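Local structure of glycosyl hydrolases family 31 family protein (Aspergillus niger, 6DRU) at residues G530-P535 and W575-S580; M619-T624 and K675-W680. The protein releases alpha-xylose from the non-reducing terminal glucose of xyloglucan oligosaccharides as a family 31 glycoside hydrolase. All coordinates share one frame; numbering follows the deposited sequence.

Contact 1. Residues G530-P535 and W575-S580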
loop_
_atom_site.group_PDB
_atom_site.type_symbol
_atom_site.label_atom_id
_atom_site.label_comp_id
_atom_site.label_asym_id
_atom_site.label_seq_id
_atom_site.Cartn_x
_atom_site.Cartn_y
_atom_site.Cartn_z
ATOM N N GLY A 530 -30.677 21.610 -29.263
ATOM C CA GLY A 530 -30.062 20.894 -30.358
ATOM C C GLY A 530 -30.950 20.622 -31.551
ATOM O O GLY A 530 -30.484 19.997 -32.513
ATOM N N ASN A 531 -32.206 21.061 -31.528
ATOM C CA ASN A 531 -33.137 20.798 -32.621
ATOM C C ASN A 531 -32.959 21.868 -33.693
ATOM O O ASN A 531 -33.377 23.015 -33.511
ATOM C CB ASN A 531 -34.573 20.752 -32.110
ATOM C CG ASN A 531 -35.508 20.048 -33.072
ATOM O OD1 ASN A 531 -35.400 20.204 -34.289
ATOM N ND2 ASN A 531 -36.426 19.258 -32.531
ATOM N N ILE A 532 -32.350 21.487 -34.819
ATOM C CA ILE A 532 -32.059 22.437 -35.887
ATOM C C ILE A 532 -33.308 22.918 -36.606
ATOM O O ILE A 532 -33.223 23.835 -37.431
ATOM C CB ILE A 532 -31.079 21.821 -36.907
ATOM C CG1 ILE A 532 -31.689 20.574 -37.548
ATOM C CG2 ILE A 532 -29.762 21.469 -36.236
ATOM C CD1 ILE A 532 -30.950 20.105 -38.780
ATOM N N ASP A 533 -34.465 22.323 -36.322
ATOM C CA ASP A 533 -35.715 22.737 -36.936
ATOM C C ASP A 533 -36.535 23.662 -36.050
ATOM O O ASP A 533 -37.560 24.181 -36.505
ATOM C CB ASP A 533 -36.558 21.511 -37.311
ATOM C CG ASP A 533 -35.925 20.684 -38.415
ATOM O OD1 ASP A 533 -35.335 21.278 -39.344
ATOM O OD2 ASP A 533 -36.025 19.440 -38.360
ATOM N N THR A 534 -36.117 23.881 -34.805
ATOM C CA THR A 534 -36.870 24.817 -33.980
ATOM C C THR A 534 -36.247 26.208 -34.054
ATOM O O THR A 534 -35.021 26.336 -34.141
ATOM C CB THR A 534 -36.906 24.358 -32.526
ATOM O OG1 THR A 534 -35.583 24.399 -31.976
ATOM C CG2 THR A 534 -37.457 22.942 -32.427
ATOM N N PRO A 535 -37.073 27.257 -34.029
ATOM C CA PRO A 535 -36.517 28.619 -34.018
ATOM C C PRO A 535 -35.696 28.916 -32.779
ATOM O O PRO A 535 -34.790 29.758 -32.835
ATOM C CB PRO A 535 -37.767 29.509 -34.093
ATOM C CG PRO A 535 -38.852 28.619 -34.612
ATOM C CD PRO A 535 -38.543 27.258 -34.079
ATOM N N TRP A 575 -26.693 25.516 -44.537
ATOM C CA TRP A 575 -28.017 25.647 -45.127
ATOM C C TRP A 575 -29.072 24.823 -44.398
ATOM O O TRP A 575 -30.188 24.679 -44.903
ATOM C CB TRP A 575 -27.974 25.238 -46.600
ATOM C CG TRP A 575 -27.294 23.930 -46.813
ATOM C CD1 TRP A 575 -27.853 22.690 -46.717
ATOM C CD2 TRP A 575 -25.920 23.727 -47.162
ATOM N NE1 TRP A 575 -26.911 21.726 -46.980
ATOM C CE2 TRP A 575 -25.716 22.337 -47.258
ATOM C CE3 TRP A 575 -24.843 24.586 -47.402
ATOM C CZ2 TRP A 575 -24.478 21.785 -47.584
ATOM C CZ3 TRP A 575 -23.615 24.037 -47.727
ATOM C CH2 TRP A 575 -23.443 22.649 -47.815
ATOM N N SER A 576 -28.746 24.280 -43.228
ATOM C CA SER A 576 -29.632 23.371 -42.515
ATOM C C SER A 576 -30.365 24.034 -41.357
ATOM O O SER A 576 -31.001 23.334 -40.561
ATOM C CB SER A 576 -28.840 22.162 -42.010
ATOM O OG SER A 576 -28.145 21.527 -43.069
ATOM N N TYR A 577 -30.299 25.359 -41.240
ATOM C CA TYR A 577 -30.857 26.066 -40.092
ATOM C C TYR A 577 -31.926 27.070 -40.505
ATOM O O TYR A 577 -32.107 28.099 -39.851
ATOM C CB TYR A 577 -29.747 26.759 -39.301
ATOM C CG TYR A 577 -28.846 25.791 -38.574
ATOM C CD1 TYR A 577 -27.786 25.174 -39.227
ATOM C CD2 TYR A 577 -29.062 25.484 -37.238
ATOM C CE1 TYR A 577 -26.964 24.284 -38.568
ATOM C CE2 TYR A 577 -28.244 24.596 -36.571
ATOM C CZ TYR A 577 -27.198 23.998 -37.240
ATOM O OH TYR A 577 -26.381 23.112 -36.578
ATOM N N GLY A 578 -32.645 26.782 -41.575
ATOM C CA GLY A 578 -33.686 27.674 -42.040
ATOM C C GLY A 578 -33.207 28.572 -43.165
ATOM O O GLY A 578 -32.044 28.988 -43.219
ATOM N N ALA A 579 -34.123 28.881 -44.085
ATOM C CA ALA A 579 -33.765 29.701 -45.238
ATOM C C ALA A 579 -33.339 31.102 -44.823
ATOM O O ALA A 579 -32.455 31.692 -45.456
ATOM C CB ALA A 579 -34.936 29.769 -46.219
ATOM N N SER A 580 -33.947 31.649 -43.766
ATOM C CA SER A 580 -33.601 32.999 -43.331
ATOM C C SER A 580 -32.225 33.054 -42.682
ATOM O O SER A 580 -31.577 34.107 -42.695
ATOM C CB SER A 580 -34.659 33.526 -42.360
ATOM O OG SER A 580 -34.776 32.682 -41.227
HETATM O O HOH W 1 -33.719 23.364 -40.720
#

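Contact 2. Residues M619-T624 and K675-W680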
loop_
_atom_site.group_PDB
_atom_site.type_symbol
_atom_site.label_atom_id
_atom_site.label_comp_id
_atom_site.label_asym_id
_atom_site.label_seq_id
_atom_site.Cartn_x
_atom_site.Cartn_y
_atom_site.Cartn_z
ATOM N N MET A 619 -4.537 41.288 -19.686
ATOM C CA MET A 619 -3.242 41.281 -20.355
ATOM C C MET A 619 -2.968 42.587 -21.086
ATOM O O MET A 619 -1.802 42.940 -21.300
ATOM C CB MET A 619 -3.159 40.106 -21.327
ATOM C CG MET A 619 -2.976 38.766 -20.643
ATOM S SD MET A 619 -2.234 37.545 -21.735
ATOM C CE MET A 619 -3.425 37.569 -23.050
ATOM N N ASP A 620 -4.015 43.311 -21.482
ATOM C CA ASP A 620 -3.847 44.539 -22.247
ATOM C C ASP A 620 -4.283 45.801 -21.516
ATOM O O ASP A 620 -3.858 46.892 -21.909
ATOM C CB ASP A 620 -4.622 44.453 -23.570
ATOM C CG ASP A 620 -3.884 43.657 -24.631
ATOM O OD1 ASP A 620 -2.635 43.719 -24.663
ATOM O OD2 ASP A 620 -4.553 42.978 -25.439
ATOM N N PHE A 621 -5.101 45.692 -20.465
ATOM C CA PHE A 621 -5.663 46.882 -19.837
ATOM C C PHE A 621 -5.595 46.848 -18.314
ATOM O O PHE A 621 -6.315 47.607 -17.657
ATOM C CB PHE A 621 -7.116 47.096 -20.279
ATOM C CG PHE A 621 -7.326 47.002 -21.765
ATOM C CD1 PHE A 621 -6.868 47.999 -22.610
ATOM C CD2 PHE A 621 -8.001 45.924 -22.318
ATOM C CE1 PHE A 621 -7.064 47.918 -23.978
ATOM C CE2 PHE A 621 -8.202 45.839 -23.688
ATOM C CZ PHE A 621 -7.732 46.838 -24.517
ATOM N N GLU A 622 -4.761 45.988 -17.723
ATOM C CA GLU A 622 -4.575 46.072 -16.276
ATOM C C GLU A 622 -3.713 47.271 -15.909
ATOM O O GLU A 622 -4.007 47.982 -14.943
ATOM C CB GLU A 622 -3.952 44.794 -15.720
ATOM C CG GLU A 622 -4.064 44.711 -14.202
ATOM C CD GLU A 622 -3.127 43.695 -13.585
ATOM O OE1 GLU A 622 -1.905 43.956 -13.554
ATOM O OE2 GLU A 622 -3.611 42.641 -13.120
ATOM N N LYS A 623 -2.636 47.503 -16.667
ATOM C CA LYS A 623 -1.827 48.698 -16.460
ATOM C C LYS A 623 -2.660 49.962 -16.628
ATOM O O LYS A 623 -2.446 50.955 -15.923
ATOM C CB LYS A 623 -0.656 48.715 -17.442
ATOM C CG LYS A 623 0.463 47.739 -17.129
ATOM C CD LYS A 623 1.361 47.553 -18.347
ATOM C CE LYS A 623 2.783 47.182 -17.954
ATOM N NZ LYS A 623 3.649 46.994 -19.152
ATOM N N THR A 624 -3.614 49.946 -17.559
ATOM C CA THR A 624 -4.391 51.148 -17.878
ATOM C C THR A 624 -5.640 51.269 -17.009
ATOM O O THR A 624 -5.704 52.115 -16.113
ATOM C CB THR A 624 -4.780 51.159 -19.352
ATOM O OG1 THR A 624 -3.598 51.138 -20.157
ATOM C CG2 THR A 624 -5.532 52.429 -19.633
ATOM N N LYS A 675 -11.570 58.641 -28.772
ATOM C CA LYS A 675 -12.597 57.601 -28.792
ATOM C C LYS A 675 -12.021 56.461 -29.622
ATOM O O LYS A 675 -12.203 56.415 -30.847
ATOM C CB LYS A 675 -13.907 58.138 -29.364
ATOM C CG LYS A 675 -14.498 59.276 -28.536
ATOM C CD LYS A 675 -15.586 60.029 -29.283
ATOM C CE LYS A 675 -16.878 59.241 -29.360
ATOM N NZ LYS A 675 -17.917 59.979 -30.135
ATOM N N PRO A 676 -11.316 55.520 -28.991
ATOM C CA PRO A 676 -10.531 54.550 -29.765
ATOM C C PRO A 676 -11.324 53.337 -30.230
ATOM O O PRO A 676 -10.905 52.646 -31.163
ATOM C CB PRO A 676 -9.418 54.142 -28.788
ATOM C CG PRO A 676 -9.764 54.796 -27.445
ATOM C CD PRO A 676 -11.161 55.312 -27.545
ATOM N N TRP A 677 -12.465 53.070 -29.600
ATOM C CA TRP A 677 -13.244 51.873 -29.892
ATOM C C TRP A 677 -14.257 52.176 -30.990
ATOM O O TRP A 677 -15.113 53.052 -30.827
ATOM C CB TRP A 677 -13.948 51.361 -28.635
ATOM C CG TRP A 677 -13.006 50.933 -27.552
ATOM C CD1 TRP A 677 -12.768 51.574 -26.372
ATOM C CD2 TRP A 677 -12.173 49.766 -27.548
ATOM N NE1 TRP A 677 -11.840 50.880 -25.634
ATOM C CE2 TRP A 677 -11.459 49.766 -26.334
ATOM C CE3 TRP A 677 -11.963 48.721 -28.455
ATOM C CZ2 TRP A 677 -10.549 48.762 -26.002
ATOM C CZ3 TRP A 677 -11.062 47.723 -28.123
ATOM C CH2 TRP A 677 -10.364 47.753 -26.908
ATOM N N THR A 678 -14.166 51.445 -32.097
ATOM C CA THR A 678 -15.083 51.578 -33.220
ATOM C C THR A 678 -15.926 50.316 -33.316
ATOM O O THR A 678 -15.385 49.216 -33.466
ATOM C CB THR A 678 -14.328 51.811 -34.528
ATOM O OG1 THR A 678 -13.511 52.982 -34.411
ATOM C CG2 THR A 678 -15.302 51.983 -35.684
ATOM N N TYR A 679 -17.244 50.476 -33.225
ATOM C CA TYR A 679 -18.140 49.338 -33.367
ATOM C C TYR A 679 -18.121 48.835 -34.806
ATOM O O TYR A 679 -18.126 49.621 -35.756
ATOM C CB TYR A 679 -19.557 49.720 -32.948
ATOM C CG TYR A 679 -20.464 48.535 -32.719
ATOM C CD1 TYR A 679 -20.140 47.560 -31.784
ATOM C CD2 TYR A 679 -21.655 48.400 -33.419
ATOM C CE1 TYR A 679 -20.965 46.474 -31.568
ATOM C CE2 TYR A 679 -22.490 47.320 -33.206
ATOM C CZ TYR A 679 -22.141 46.360 -32.279
ATOM O OH TYR A 679 -22.970 45.284 -32.064
ATOM N N TRP A 680 -18.088 47.509 -34.959
ATOM C CA TRP A 680 -17.870 46.919 -36.275
ATOM C C TRP A 680 -19.042 47.178 -37.213
ATOM O O TRP A 680 -18.842 47.434 -38.406
ATOM C CB TRP A 680 -17.623 45.418 -36.137
ATOM C CG TRP A 680 -17.235 44.748 -37.418
ATOM C CD1 TRP A 680 -18.073 44.201 -38.349
ATOM C CD2 TRP A 680 -15.905 44.548 -37.911
ATOM N NE1 TRP A 680 -17.345 43.675 -39.390
ATOM C CE2 TRP A 680 -16.012 43.875 -39.145
ATOM C CE3 TRP A 680 -14.633 44.873 -37.428
ATOM C CZ2 TRP A 680 -14.896 43.522 -39.902
ATOM C CZ3 TRP A 680 -13.525 44.523 -38.181
ATOM C CH2 TRP A 680 -13.664 43.854 -39.404
#

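Contact 1. Residues G530-P535 and W575-S580
Ile532 rests against Tyr577 through its CG2 methyl, which lies 3.5 Å from Tyr577 CE2. The methyl approaches the ring obliquely, beside CE2 and CZ, and the two side chains run at about a right angle to each other. The other branch of Ile532 goes elsewhere. CG1 sits between the backbone N and the carbonyl carbon (chi1 61°), which sends CD1 over the backbone of Ser576, 3.7 Å from Ser576 O. A water lies 2.7 Å from Ser576 O and 3.0 Å from Asp533 OD1, placed to link the segments, though it has more acceptors in reach than protons to give. Turn bonds shape the loop carrying Ile532. Asn531 OD1 accepts from Asp533 N at 3.1 Å, an Asx turn. Thr534 N bonds to Asn531 O and closes a type I beta turn from Asn531 to Thr534; Thr534 OG1 adds a second bond to the same oxygen. Tyr577 is held at its far end by Arg560, which bonds its OH, and its ring stacks on Tyr541. Thr534 stands at the N-cap of helix 535-548. This is packing between two loops of the family 31 TIM-barrel domain, one leading into helix 535-548 and the other into helix 582-594.

Contact 2. Residues M619-T624 and K675-W680
Trp677 meets Phe621 through the far rim of its indole. Starting at CB, its side chain leaves strand 677-679 with CG anti to the carbonyl carbon (chi1 -63°). This carries the six-membered ring across to the short, weakly bonded helix 618-621, although the backbones stay far apart: the closest CA atoms, those of Phe621 and Pro676, are 13.5 Å from each other. On the five-membered ring, NE1 donates to the backbone O of Pro667, which satisfies the buried N-H and should help to fix the turn of the indole. Beyond it, CZ2 lies 3.7 Å from Phe621 CZ and 4.1 Å from Phe621 CE1. CH2 is also 3.7 Å from Phe621 CZ. Phe621 CZ sits at the indole edge, in the plane of that ring, while Trp677 CH2 approaches the Phe621 ring obliquely. The Phe621 ring and the six-membered ring of Trp677 have their planes inclined at 65°, an oblique aromatic pair. Phe621 comes from the opposite direction, and Asp620 CB covers one face of its ring. Both aromatics also touch Met644 of strand 643-645. The pair is hydrophobic core packing of a short, weakly bonded helix against the antiparallel sheet of the family 31 C-terminal domain.

Overall arrangement
Contacts 1 and 2 do not touch: their centres are 36 Å apart and their nearest atoms about 17 Å. Both segments of contact 1 precede those of contact 2 in sequence, and they share no helix or strand. Residues 530-535 and 575-580 belong to the TIM-barrel domain, residues 619-624 and 675-680 to the C-terminal domain. Both touching residues of contact 2 are buried; in contact 1 Ile532 and Tyr577 are buried and Ser576 is partly exposed. Contact 1 joins two loops by an aliphatic-aromatic touch beside a possible water link, with turn bonds inside 530-535. Contact 2 joins a short helix to a sheet strand through one oblique aromatic pair, whose one polar group, Trp677 NE1, bonds outside the two segments.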